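Local coordinates for protein transcriptional regulator, GntR family (Ralstonia eutropha, PDB 3IHU) that probably binds DNA as a GntR-family transcription factor, pairing a winged helix-turn-helix region with an all-helical FCD domain, at residues E95-T98 against G99-A102. Residues are numbered along the deposited sequence; the frame is centred on the assembly and turned at random.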
loop_
_atom_site.group_PDB
_atom_site.type_symbol
_atom_site.label_atom_id
_atom_site.label_comp_id
_atom_site.label_asym_id
_atom_site.label_seq_id
_atom_site.Cartn_x
_atom_site.Cartn_y
_atom_site.Cartn_z
ATOM N N GLU A 95 -7.664 6.839 4.946
ATOM C CA GLU A 95 -9.104 6.825 4.694
ATOM C C GLU A 95 -9.532 7.838 3.653
ATOM O O GLU A 95 -10.206 7.502 2.681
ATOM C CB GLU A 95 -9.892 7.044 5.964
ATOM C CG GLU A 95 -11.345 6.932 5.782
ATOM C CD GLU A 95 -12.085 7.070 7.098
ATOM O OE1 GLU A 95 -11.489 6.743 8.125
ATOM O OE2 GLU A 95 -13.265 7.465 7.078
ATOM N N ARG A 96 -9.091 9.051 3.805
ATOM C CA ARG A 96 -9.496 10.120 2.914
ATOM C C ARG A 96 -8.825 9.998 1.565
ATOM O O ARG A 96 -9.487 10.276 0.544
ATOM C CB ARG A 96 -9.231 11.454 3.549
ATOM C CG ARG A 96 -10.301 11.670 4.706
ATOM C CD ARG A 96 -9.834 12.521 5.811
ATOM N NE ARG A 96 -10.882 12.602 6.843
ATOM C CZ ARG A 96 -11.089 11.738 7.838
ATOM N NH1 ARG A 96 -10.316 10.660 8.008
ATOM N NH2 ARG A 96 -12.087 11.984 8.703
HETATM N N MSE A 97 -7.570 9.543 1.550
HETATM C CA MSE A 97 -6.827 9.410 0.280
HETATM C C MSE A 97 -7.276 8.149 -0.531
HETATM O O MSE A 97 -7.294 8.209 -1.737
HETATM C CB MSE A 97 -5.284 9.501 0.430
HETATM C CG MSE A 97 -4.832 10.920 1.023
HETATM SE SE MSE A 97 -5.289 12.306 -0.246
HETATM C CE MSE A 97 -6.924 13.177 0.481
ATOM N N THR A 98 -7.701 7.097 0.144
ATOM C CA THR A 98 -8.202 5.889 -0.548
ATOM C C THR A 98 -9.556 6.161 -1.083
ATOM O O THR A 98 -9.927 5.717 -2.152
ATOM C CB THR A 98 -8.247 4.651 0.355
ATOM O OG1 THR A 98 -6.952 4.426 0.930
ATOM C CG2 THR A 98 -8.693 3.383 -0.454
ATOM N N GLY A 99 -10.348 6.862 -0.296
ATOM C CA GLY A 99 -11.568 7.419 -0.782
ATOM C C GLY A 99 -11.402 8.217 -2.052
ATOM O O GLY A 99 -12.130 8.005 -3.009
ATOM N N LEU A 100 -10.475 9.171 -2.060
ATOM C CA LEU A 100 -10.217 9.924 -3.247
ATOM C C LEU A 100 -9.656 9.090 -4.399
ATOM O O LEU A 100 -9.924 9.390 -5.528
ATOM C CB LEU A 100 -9.306 11.097 -2.968
ATOM C CG LEU A 100 -9.058 12.118 -4.029
ATOM C CD1 LEU A 100 -10.337 12.558 -4.671
ATOM C CD2 LEU A 100 -8.250 13.350 -3.343
ATOM N N LEU A 101 -8.828 8.090 -4.127
ATOM C CA LEU A 101 -8.348 7.215 -5.190
ATOM C C LEU A 101 -9.527 6.561 -5.977
ATOM O O LEU A 101 -9.531 6.543 -7.221
ATOM C CB LEU A 101 -7.479 6.138 -4.595
ATOM C CG LEU A 101 -6.816 5.127 -5.538
ATOM C CD1 LEU A 101 -5.708 5.765 -6.364
ATOM C CD2 LEU A 101 -6.415 3.869 -4.749
ATOM N N ALA A 102 -10.462 5.969 -5.230
ATOM C CA ALA A 102 -11.666 5.320 -5.781
ATOM C C ALA A 102 -12.507 6.357 -6.486
ATOM O O ALA A 102 -12.971 6.149 -7.599
ATOM C CB ALA A 102 -12.483 4.654 -4.654
#
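Two successive turns of one alpha-helix meet here, Glu95 to Thr98 bonding to Gly99 to Ala102 within helix 84-105 of the helical FCD domain. The evidence is four i to i+4 bonds in a row: Gly99 N to Glu95 O (3.0 Å), Leu100 N to Arg96 O (3.0 Å), Leu101 N to Met97 O (2.8 Å) and Ala102 N to Thr98 O (3.1 Å). The last is the straightest, with an N-H...O angle of 172°.

Gly99 adds no side chain to the join, yet the helix runs through it undisturbed: its phi and psi both stay in the helical range, and its amide keeps the bond to Glu95 O. Side-chain contact rests on Met97, a selenomethionine, and Leu100, whose chains run alongside each other off the same face of the helix. Met97 leaves the backbone heading away from the next turn, but bends at chi2 (-65°) and chi3 swing its methyl CE across to 4.1 Å from Leu100 CD2.

This apolar pair faces helix 155-165, with Met97 on Leu160 and Ile164 and Leu100 on Leu157, while Leu101 packs on Tyr145, Leu148 and Leu149 of helix 134-152 and Ala102 on Ile189 and Val193 of helix 179-195. Glu95, a buried residue with an extended side chain, carries its carboxylate to helix 198-219 and pairs one oxygen with each cation, OE1 in a salt bridge with Arg213 and OE2 in one with Lys210. Thr98 has chi1 at -55°, which sets OG1 beside its own backbone N, from where it reaches back one turn to hydrogen-bond Ala94 O. Leu101 CB lies 3.5 Å from Thr98 O, the carbonyl oxygen that accepts the Ala102 N-H.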